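Local coordinates for isomaltodextranase (Arthrobacter globiformis, PDB 5AWO), which hydrolyses alpha-1,6-glucosidic linkages of dextran-like polysaccharides, releasing successive isomaltose units from the non-reducing ends of the chains, at residues G45-H50 and D81-G86; D158-D163 and I200-W205; G273-L278 and D326-T331; Q283-Q286 and P290-A293. All blocks are in the same frame, centred on the assembly; numbering follows the deposited sequence.

Contact 1 (G45-H50 and D81-G86). With ACT (acetate ion), chain C.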
# COMPACT_ATOMS: atom_id res chain seq x y z
N GLY A 45 -17.01 7.21 9.88
CA GLY A 45 -17.33 8.45 10.57
C GLY A 45 -18.72 8.46 11.14
O GLY A 45 -18.99 9.18 12.11
N TYR A 46 -19.62 7.67 10.55
CA TYR A 46 -20.92 7.43 11.15
C TYR A 46 -20.83 6.33 12.20
O TYR A 46 -21.22 6.50 13.35
CB TYR A 46 -21.99 7.03 10.09
CG TYR A 46 -23.33 6.82 10.77
CD1 TYR A 46 -23.64 5.62 11.42
CD2 TYR A 46 -24.26 7.86 10.85
CE1 TYR A 46 -24.84 5.46 12.09
CE2 TYR A 46 -25.47 7.68 11.49
CZ TYR A 46 -25.74 6.50 12.14
OH TYR A 46 -26.95 6.33 12.80
N SER A 47 -20.34 5.15 11.81
CA SER A 47 -20.55 3.98 12.62
C SER A 47 -19.70 3.95 13.87
O SER A 47 -20.12 3.40 14.89
CB SER A 47 -20.35 2.69 11.79
OG SER A 47 -21.43 2.53 10.88
N PHE A 48 -18.47 4.47 13.80
CA PHE A 48 -17.63 4.47 14.98
C PHE A 48 -18.21 5.33 16.14
O PHE A 48 -18.40 4.82 17.25
CB PHE A 48 -16.15 4.80 14.66
CG PHE A 48 -15.30 4.89 15.89
CD1 PHE A 48 -14.88 3.75 16.55
CD2 PHE A 48 -15.05 6.13 16.48
CE1 PHE A 48 -14.16 3.83 17.72
CE2 PHE A 48 -14.35 6.20 17.66
CZ PHE A 48 -13.90 5.07 18.27
N PRO A 49 -18.50 6.62 15.89
CA PRO A 49 -19.06 7.36 17.04
C PRO A 49 -20.45 6.86 17.48
O PRO A 49 -20.79 6.97 18.68
CB PRO A 49 -19.13 8.80 16.57
CG PRO A 49 -18.67 8.83 15.18
CD PRO A 49 -18.27 7.47 14.72
N HIS A 50 -21.24 6.32 16.55
CA HIS A 50 -22.56 5.75 16.91
C HIS A 50 -22.46 4.36 17.51
O HIS A 50 -23.42 3.86 18.09
CB HIS A 50 -23.49 5.71 15.70
CG HIS A 50 -24.04 7.04 15.31
ND1 HIS A 50 -23.43 7.86 14.39
CD2 HIS A 50 -25.14 7.71 15.74
CE1 HIS A 50 -24.13 8.98 14.26
NE2 HIS A 50 -25.18 8.90 15.07
N ASP A 81 -18.28 -0.67 6.09
CA ASP A 81 -17.34 -1.01 7.15
C ASP A 81 -17.94 -2.10 8.05
O ASP A 81 -18.71 -2.95 7.56
CB ASP A 81 -16.89 0.25 7.91
CG ASP A 81 -15.52 0.06 8.54
OD1 ASP A 81 -14.52 -0.07 7.80
OD2 ASP A 81 -15.49 0.01 9.80
N GLY A 82 -17.54 -2.17 9.31
CA GLY A 82 -17.96 -3.19 10.22
C GLY A 82 -19.35 -2.99 10.78
O GLY A 82 -20.21 -2.43 10.10
N TRP A 83 -19.56 -3.47 12.00
CA TRP A 83 -20.87 -3.54 12.61
C TRP A 83 -21.78 -4.39 11.71
O TRP A 83 -22.90 -3.98 11.41
CB TRP A 83 -21.46 -2.14 12.89
CG TRP A 83 -20.64 -1.43 13.91
CD1 TRP A 83 -20.87 -1.40 15.26
CD2 TRP A 83 -19.45 -0.68 13.69
NE1 TRP A 83 -19.89 -0.67 15.90
CE2 TRP A 83 -19.01 -0.21 14.95
CE3 TRP A 83 -18.70 -0.35 12.56
CZ2 TRP A 83 -17.84 0.54 15.11
CZ3 TRP A 83 -17.52 0.42 12.73
CH2 TRP A 83 -17.13 0.86 13.99
N ILE A 84 -21.26 -5.55 11.30
CA ILE A 84 -21.96 -6.47 10.38
C ILE A 84 -22.53 -7.73 11.00
O ILE A 84 -23.04 -8.60 10.27
CB ILE A 84 -21.15 -6.77 9.07
CG1 ILE A 84 -19.71 -7.23 9.32
CG2 ILE A 84 -21.15 -5.55 8.17
CD1 ILE A 84 -19.56 -8.47 10.17
N GLU A 85 -22.49 -7.85 12.31
CA GLU A 85 -23.12 -9.04 12.92
C GLU A 85 -24.62 -9.08 12.60
O GLU A 85 -25.20 -10.18 12.48
CB GLU A 85 -22.78 -9.18 14.41
CG GLU A 85 -21.35 -9.65 14.63
CD GLU A 85 -21.07 -10.05 16.08
OE1 GLU A 85 -21.91 -9.73 16.94
OE2 GLU A 85 -20.00 -10.65 16.38
N GLY A 86 -25.23 -7.92 12.40
CA GLY A 86 -26.64 -7.81 12.02
C GLY A 86 -26.91 -7.90 10.53
O GLY A 86 -28.01 -7.59 10.06
C ACT C . -18.02 -6.85 13.31
O ACT C . -18.09 -7.13 14.51
OXT ACT C . -18.99 -6.37 12.74
CH3 ACT C . -16.73 -7.04 12.58
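Ser47 and Trp83 bring the two backbones closest, their CA atoms 7.5 Å apart. Residues 45-50 make up nearly all of the short helix 44-50, kinked where the proline nitrogen of Pro49 has no hydrogen to give to the preceding turn, while 81-86 is irregular loop. No hydrogen bond joins them; the indole of Trp83 makes the contact. It lies against the helix with one face over Ser47, whose CB sits 3.9 Å from the centroid of the six-membered ring, a CH-pi contact 26° off the ring normal. The carbonyl oxygen Ser47 O lies over the same indole system nearer its rim. Farther along the ring, Trp83 CH2 comes to the edge of the Phe48 phenyl and stands 4.1 Å from Phe48 CB. With CG beside its own backbone N (chi1 -66°), Trp83 swings toward the helix, and its NE1 hydrogen bonds to Asn51 OD1 just past the helix end, which helps to set the rotation of the indole. Ser47 OG hydrogen bonds ahead to Ala52 O. Ile84 N gives a hydrogen bond of 2.8 Å to OXT of an acetate ion, probably from the crystallisation liquor. The helix and the loop follow neighbouring parallel strands, 39-42 and 77-79, and segments after the strands' C-terminal ends form the active-site face of a TIM barrel; the nearest side-chain atoms of Trp83 and Asp201, the probable nucleophile, are about 8 Å apart.

Contact 2 (D158-D163 and I200-W205)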
# COMPACT_ATOMS: atom_id res chain seq x y z
N ASP A 158 -16.70 -22.22 17.43
CA ASP A 158 -15.52 -21.45 16.95
C ASP A 158 -16.02 -20.11 16.38
O ASP A 158 -16.00 -19.88 15.17
CB ASP A 158 -14.72 -22.28 15.93
CG ASP A 158 -13.43 -21.60 15.48
OD1 ASP A 158 -13.10 -20.50 15.96
OD2 ASP A 158 -12.73 -22.18 14.63
N PHE A 159 -16.50 -19.25 17.28
CA PHE A 159 -17.04 -17.94 16.94
C PHE A 159 -15.96 -16.89 16.89
O PHE A 159 -15.01 -16.88 17.69
CB PHE A 159 -18.09 -17.47 17.94
CG PHE A 159 -19.34 -18.29 17.91
CD1 PHE A 159 -20.20 -18.25 16.82
CD2 PHE A 159 -19.64 -19.12 18.96
CE1 PHE A 159 -21.35 -19.04 16.78
CE2 PHE A 159 -20.81 -19.89 18.94
CZ PHE A 159 -21.65 -19.85 17.86
N PHE A 160 -16.10 -16.02 15.90
CA PHE A 160 -15.38 -14.75 15.91
C PHE A 160 -15.66 -14.04 17.23
O PHE A 160 -16.82 -13.88 17.63
CB PHE A 160 -15.88 -13.91 14.73
CG PHE A 160 -15.47 -12.46 14.80
CD1 PHE A 160 -14.13 -12.11 14.72
CD2 PHE A 160 -16.41 -11.49 14.96
CE1 PHE A 160 -13.76 -10.77 14.79
CE2 PHE A 160 -16.05 -10.16 15.03
CZ PHE A 160 -14.72 -9.81 14.96
N ALA A 161 -14.59 -13.60 17.89
CA ALA A 161 -14.69 -12.85 19.16
C ALA A 161 -15.34 -13.64 20.29
O ALA A 161 -15.88 -13.05 21.21
CB ALA A 161 -15.40 -11.51 18.94
N ARG A 162 -15.27 -14.96 20.20
CA ARG A 162 -15.89 -15.86 21.19
C ARG A 162 -15.62 -15.43 22.62
O ARG A 162 -16.52 -15.42 23.46
CB ARG A 162 -15.34 -17.25 20.96
CG ARG A 162 -15.75 -18.34 21.94
CD ARG A 162 -14.96 -19.60 21.66
NE ARG A 162 -13.54 -19.47 22.02
CZ ARG A 162 -12.60 -20.37 21.79
NH1 ARG A 162 -12.88 -21.52 21.19
NH2 ARG A 162 -11.36 -20.13 22.18
N ASP A 163 -14.38 -15.06 22.90
CA ASP A 163 -13.99 -14.86 24.30
C ASP A 163 -14.41 -13.52 24.86
O ASP A 163 -14.30 -13.32 26.07
CB ASP A 163 -12.51 -15.12 24.47
CG ASP A 163 -12.11 -16.50 24.05
OD1 ASP A 163 -12.81 -17.47 24.41
OD2 ASP A 163 -11.11 -16.65 23.35
N ILE A 200 -10.72 -6.42 4.23
CA ILE A 200 -10.79 -7.68 4.98
C ILE A 200 -10.12 -7.46 6.35
O ILE A 200 -8.90 -7.37 6.43
CB ILE A 200 -10.04 -8.78 4.23
CG1 ILE A 200 -10.62 -8.94 2.81
CG2 ILE A 200 -10.10 -10.07 5.03
CD1 ILE A 200 -9.91 -9.99 1.99
N ASP A 201 -10.94 -7.44 7.41
CA ASP A 201 -10.48 -7.05 8.74
C ASP A 201 -10.42 -8.25 9.69
O ASP A 201 -10.85 -9.35 9.34
CB ASP A 201 -11.49 -6.01 9.27
CG ASP A 201 -11.02 -5.16 10.47
OD1 ASP A 201 -9.88 -5.32 10.96
OD2 ASP A 201 -11.88 -4.34 10.91
N PHE A 202 -9.83 -8.03 10.87
CA PHE A 202 -9.75 -9.04 11.93
C PHE A 202 -8.92 -10.26 11.54
O PHE A 202 -9.05 -11.35 12.10
CB PHE A 202 -11.15 -9.41 12.44
CG PHE A 202 -11.80 -8.28 13.21
CD1 PHE A 202 -11.44 -8.03 14.52
CD2 PHE A 202 -12.70 -7.44 12.61
CE1 PHE A 202 -11.99 -6.99 15.23
CE2 PHE A 202 -13.26 -6.38 13.31
CZ PHE A 202 -12.90 -6.15 14.62
N LEU A 203 -7.96 -10.00 10.66
CA LEU A 203 -7.06 -11.05 10.20
C LEU A 203 -6.28 -11.70 11.35
O LEU A 203 -6.18 -12.93 11.44
CB LEU A 203 -6.10 -10.48 9.16
CG LEU A 203 -6.76 -10.19 7.82
CD1 LEU A 203 -5.84 -9.33 6.97
CD2 LEU A 203 -7.13 -11.48 7.11
N SER A 204 -5.74 -10.88 12.22
CA SER A 204 -4.92 -11.35 13.33
C SER A 204 -5.74 -12.16 14.31
O SER A 204 -5.26 -13.14 14.89
CB SER A 204 -4.24 -10.16 14.02
OG SER A 204 -5.17 -9.15 14.43
N TRP A 205 -7.01 -11.78 14.47
CA TRP A 205 -7.90 -12.55 15.35
C TRP A 205 -8.17 -13.95 14.80
O TRP A 205 -8.15 -14.92 15.56
CB TRP A 205 -9.19 -11.81 15.61
CG TRP A 205 -9.06 -10.54 16.41
CD1 TRP A 205 -7.95 -9.77 16.58
CD2 TRP A 205 -10.10 -9.92 17.18
NE1 TRP A 205 -8.25 -8.70 17.39
CE2 TRP A 205 -9.56 -8.76 17.77
CE3 TRP A 205 -11.45 -10.22 17.43
CZ2 TRP A 205 -10.30 -7.91 18.59
CZ3 TRP A 205 -12.19 -9.38 18.25
CH2 TRP A 205 -11.62 -8.24 18.83
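Phe160 reaches across to Phe202 and Trp205 with the far end of its ring. Its CB leaves the backbone in the type II turn from Phe159 to Arg162, and with CG anti to the backbone N (chi1 166°) the phenyl is carried toward the start of helix 203-208. One ring face lies against the methyl of Ala161. Contact begins at CE1, wedged between two groups: Phe202 CG lies 3.5 Å from Phe160 CE1, and Trp205 CE3 lies 3.6 Å from the same atom. At the tip, Phe160 CZ sits over the centre of the Phe202 ring. The pair is therefore T-shaped, the edge of Phe160 against the face of Phe202, with planes at 73°. Toward Trp205 the rings are inclined at only 31° and meet obliquely. Ala161 CB adds a touch at the indole edge, 3.9 Å from Trp205 CZ3. Trp129 meets Phe160 edge-to-face from outside the two segments, and Trp205 NE1 bonds to Asp211 OD2, tying down the indole. The contact is wholly apolar: with no hydrogen bond across it, cohesion comes from close apolar packing and from one edge-to-face pair in an aromatic cluster, whose member Phe202 directly follows the probable nucleophile Asp201.

Contact 3 (G273-L278 and D326-T331)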
# COMPACT_ATOMS: atom_id res chain seq x y z
N GLY A 273 -9.84 9.94 16.14
CA GLY A 273 -9.15 10.80 15.21
C GLY A 273 -8.24 11.76 15.95
O GLY A 273 -7.73 11.49 17.05
N GLY A 274 -8.00 12.87 15.28
CA GLY A 274 -7.13 13.92 15.85
C GLY A 274 -5.66 13.58 15.88
O GLY A 274 -5.23 12.51 15.44
N TRP A 275 -4.89 14.52 16.41
CA TRP A 275 -3.44 14.40 16.45
C TRP A 275 -2.94 13.19 17.24
O TRP A 275 -1.99 12.54 16.80
CB TRP A 275 -2.83 15.70 16.99
CG TRP A 275 -1.33 15.68 16.82
CD1 TRP A 275 -0.40 15.36 17.73
CD2 TRP A 275 -0.63 15.96 15.61
NE1 TRP A 275 0.86 15.41 17.17
CE2 TRP A 275 0.74 15.80 15.86
CE3 TRP A 275 -1.04 16.34 14.33
CZ2 TRP A 275 1.71 15.97 14.87
CZ3 TRP A 275 -0.09 16.53 13.35
CH2 TRP A 275 1.27 16.37 13.64
N ASP A 276 -3.56 12.86 18.36
CA ASP A 276 -3.05 11.75 19.13
C ASP A 276 -3.11 10.42 18.35
O ASP A 276 -2.20 9.63 18.43
CB ASP A 276 -3.73 11.63 20.51
CG ASP A 276 -2.99 10.67 21.44
OD1 ASP A 276 -1.77 10.81 21.63
OD2 ASP A 276 -3.62 9.71 21.92
N ARG A 277 -4.14 10.24 17.52
CA ARG A 277 -4.21 9.04 16.70
C ARG A 277 -3.28 9.13 15.47
O ARG A 277 -2.76 8.09 15.04
CB ARG A 277 -5.64 8.76 16.27
CG ARG A 277 -6.45 8.19 17.44
CD ARG A 277 -6.36 6.66 17.42
NE ARG A 277 -6.65 6.14 18.72
CZ ARG A 277 -6.76 4.87 19.01
NH1 ARG A 277 -6.74 3.94 18.07
NH2 ARG A 277 -6.96 4.53 20.27
N LEU A 278 -3.03 10.32 14.97
CA LEU A 278 -2.13 10.48 13.83
C LEU A 278 -0.66 10.33 14.19
O LEU A 278 0.13 9.83 13.36
CB LEU A 278 -2.36 11.84 13.16
CG LEU A 278 -1.77 11.99 11.74
CD1 LEU A 278 -2.66 11.31 10.71
CD2 LEU A 278 -1.56 13.46 11.39
N ASP A 326 -6.66 23.78 10.91
CA ASP A 326 -6.45 23.55 9.51
C ASP A 326 -5.04 23.12 9.19
O ASP A 326 -4.87 22.32 8.27
CB ASP A 326 -6.79 24.79 8.69
CG ASP A 326 -8.27 25.14 8.72
OD1 ASP A 326 -9.12 24.31 9.07
OD2 ASP A 326 -8.61 26.33 8.43
N GLU A 327 -4.04 23.58 9.94
CA GLU A 327 -2.70 23.06 9.73
C GLU A 327 -2.62 21.57 10.01
O GLU A 327 -1.95 20.84 9.28
CB GLU A 327 -1.64 23.84 10.51
CG GLU A 327 -1.44 25.29 10.07
CD GLU A 327 -1.04 25.50 8.61
OE1 GLU A 327 -0.36 24.65 7.96
OE2 GLU A 327 -1.42 26.55 8.04
N GLU A 328 -3.26 21.09 11.07
CA GLU A 328 -3.28 19.66 11.32
C GLU A 328 -4.00 18.89 10.20
O GLU A 328 -3.57 17.81 9.81
CB GLU A 328 -3.97 19.36 12.66
CG GLU A 328 -3.16 19.76 13.89
CD GLU A 328 -3.79 19.36 15.22
OE1 GLU A 328 -4.94 18.87 15.19
OE2 GLU A 328 -3.09 19.47 16.27
N ARG A 329 -5.10 19.44 9.70
CA ARG A 329 -5.83 18.79 8.61
C ARG A 329 -4.94 18.66 7.38
O ARG A 329 -4.91 17.59 6.75
CB ARG A 329 -7.11 19.54 8.27
CG ARG A 329 -8.20 19.40 9.29
CD ARG A 329 -9.42 20.28 8.96
NE ARG A 329 -9.49 21.48 9.79
CZ ARG A 329 -9.81 21.50 11.08
NH1 ARG A 329 -9.82 22.65 11.76
NH2 ARG A 329 -10.11 20.38 11.73
N LYS A 330 -4.20 19.70 7.04
CA LYS A 330 -3.29 19.60 5.90
C LYS A 330 -2.21 18.55 6.16
O LYS A 330 -1.84 17.78 5.26
CB LYS A 330 -2.65 20.95 5.58
CG LYS A 330 -3.61 21.94 4.92
CD LYS A 330 -3.00 23.30 4.61
CE LYS A 330 -2.62 24.08 5.84
NZ LYS A 330 -2.16 25.44 5.41
N THR A 331 -1.70 18.48 7.38
CA THR A 331 -0.71 17.46 7.72
C THR A 331 -1.22 16.02 7.58
O THR A 331 -0.52 15.18 7.06
CB THR A 331 -0.14 17.74 9.12
OG1 THR A 331 0.62 18.97 9.04
CG2 THR A 331 0.74 16.59 9.61
O HOH W 1 -5.94 17.13 17.08
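Trp275 meets Glu328 and Thr331 across two helices that run in nearly the same direction, their short axes 11.1 Å apart and inclined at 27°. With CG anti to the backbone N (chi1 -170°), the indole brings its six-membered ring up to both residues of the second helix. Glu328 comes at it from an extended chain: its CG lies 4.0 Å from Trp275 CE3, neither over the face nor in the plane, and its carboxylate is turned only 27° from the indole. Further along, Thr331 points its methyl at the indole edge, CG2 being 3.8 Å from Trp275 CZ3. The same methyl is 4.3 Å from Leu278 CD2, one turn on from Trp275, and closes the apolar end of the contact. The polar end is bridged by water: it accepts from Trp275 N and donates to Glu328 OE1. That oxygen also takes the backbone N-H of Ala324, while OE2 bonds to His458 ND1, so the buried carboxylate is held at both oxygens. Thr331 OG1, turned from the indole, reaches His458 O and Ser460 OG. His458 stacks on Trp275 as well, and thus connects both helices to the segment just before strand 460-466. Helix 326-339 precedes barrel strand 343-345 and helix 274-279 follows strand 263-265, so this is helix-helix packing in the (beta/alpha)8 barrel, at its border with the C-terminal beta-sandwich domain.

Contact 4 (Q283-Q286 and P290-A293)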
# COMPACT_ATOMS: atom_id res chain seq x y z
N GLN A 283 5.24 5.35 20.38
CA GLN A 283 6.11 5.38 19.24
C GLN A 283 6.83 4.07 19.03
O GLN A 283 7.40 3.84 17.95
CB GLN A 283 7.13 6.51 19.40
CG GLN A 283 6.55 7.85 19.82
CD GLN A 283 5.53 8.39 18.83
OE1 GLN A 283 5.76 8.39 17.63
NE2 GLN A 283 4.42 8.86 19.34
N ASN A 284 6.86 3.22 20.05
CA ASN A 284 7.60 1.97 19.96
C ASN A 284 6.93 0.93 19.09
O ASN A 284 5.71 0.97 18.90
CB ASN A 284 7.82 1.36 21.35
CG ASN A 284 6.53 0.96 22.01
OD1 ASN A 284 5.77 1.82 22.47
ND2 ASN A 284 6.25 -0.34 22.02
N TRP A 285 7.73 0.04 18.52
CA TRP A 285 7.27 -1.15 17.83
C TRP A 285 6.90 -2.24 18.82
O TRP A 285 7.50 -2.36 19.90
CB TRP A 285 8.40 -1.65 16.95
CG TRP A 285 8.18 -2.93 16.18
CD1 TRP A 285 7.67 -3.05 14.92
CD2 TRP A 285 8.52 -4.26 16.61
NE1 TRP A 285 7.67 -4.38 14.53
CE2 TRP A 285 8.19 -5.13 15.55
CE3 TRP A 285 9.08 -4.79 17.78
CZ2 TRP A 285 8.40 -6.51 15.62
CZ3 TRP A 285 9.30 -6.15 17.83
CH2 TRP A 285 8.95 -6.99 16.76
N GLN A 286 5.93 -3.08 18.43
CA GLN A 286 5.63 -4.30 19.17
C GLN A 286 5.44 -5.41 18.15
O GLN A 286 5.18 -5.15 16.97
CB GLN A 286 4.37 -4.13 20.02
CG GLN A 286 3.10 -3.92 19.21
CD GLN A 286 1.87 -3.71 20.05
OE1 GLN A 286 1.92 -3.14 21.15
NE2 GLN A 286 0.72 -4.15 19.51
N PRO A 290 -1.27 -3.78 16.16
CA PRO A 290 -0.55 -3.20 15.06
C PRO A 290 0.90 -2.96 15.51
O PRO A 290 1.13 -2.52 16.64
CB PRO A 290 -1.27 -1.87 14.83
CG PRO A 290 -1.68 -1.47 16.21
CD PRO A 290 -1.95 -2.76 16.97
N ASN A 291 1.87 -3.21 14.64
CA ASN A 291 3.25 -3.14 15.11
C ASN A 291 3.53 -1.73 15.64
O ASN A 291 4.15 -1.56 16.69
CB ASN A 291 4.24 -3.54 14.03
CG ASN A 291 4.00 -4.93 13.54
OD1 ASN A 291 4.32 -5.92 14.26
ND2 ASN A 291 3.41 -5.04 12.38
N TRP A 292 3.12 -0.75 14.85
CA TRP A 292 3.17 0.65 15.28
C TRP A 292 1.76 1.21 15.43
O TRP A 292 0.84 0.86 14.66
CB TRP A 292 3.96 1.50 14.28
CG TRP A 292 5.44 1.23 14.27
CD1 TRP A 292 6.36 1.76 15.12
CD2 TRP A 292 6.16 0.37 13.38
NE1 TRP A 292 7.62 1.30 14.81
CE2 TRP A 292 7.52 0.43 13.75
CE3 TRP A 292 5.79 -0.45 12.31
CZ2 TRP A 292 8.50 -0.29 13.08
CZ3 TRP A 292 6.78 -1.18 11.65
CH2 TRP A 292 8.10 -1.11 12.04
N ALA A 293 1.55 2.10 16.41
CA ALA A 293 0.22 2.61 16.69
C ALA A 293 -0.19 3.77 15.79
O ALA A 293 -1.30 3.80 15.30
CB ALA A 293 0.08 3.03 18.15
O HOH W 2 4.02 2.94 17.64
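Trp285 and Trp292 meet as a T-shaped pair, the edge of Trp285 directed at the face of Trp292 with planes at 63°. The leading atom is Trp285 CD1, 3.4 Å from Trp292 CZ2 and set above the ring toward its rim. Beside this pair the backbones join: Gln286 N donates to Asn291 O at 2.9 Å, in the carbonyl plane and on a lone pair, though the N-H is bent to 146°. Trp285 CA adds a C-H...O contact of 3.3 Å to that same Asn291 O. The Asn291 side chain runs alongside the Trp285 indole, their planes only 8° apart, with Asn291 CB 3.6 Å from Trp285 NE1. At the other end a water links the segments, donating to Asn284 O and accepting from Ala293 N.

The next shell supports these groups. Arg282 hydrogen bonds to Pro290 O through NH2 and to Asn291 O through NH1, so the latter oxygen serves two donors. Gln286 NE2 is tied to Ala288 O, in the short link between the segments, where the chain enters Pro290 through a cis peptide. Trp302 of helix 295-302 meets Trp292 edge-to-face. The whole is an irregular loop that folds back on itself between helices 274-279 and 295-302 of the barrel domain, the nearest side-chain atoms of Pro290 and the probable nucleophile, Asp201, being about 10 Å apart.

Contacts 1 and 2 are neighbours, with centres 16 Å apart, and they touch where Glu85 OE2 packs 3.9 Å from Phe160 CD2. The acetate bound by the backbone of contact 1 also lies about 4 Å, between nearest atoms, from the Phe202 side chain of contact 2, so it sits between them. Segment 200-205 of contact 2 carries the probable nucleophile Asp201; Trp83 of contact 1 and Pro290 of contact 4 come within about 8 and 10 Å of its side chain (nearest atoms). Contacts 2 and 4 are 21 Å apart between centres. Contact 3 is away from the catalytic residues, yet its chain loop encloses contact 4, with nearest atoms about 5 Å apart.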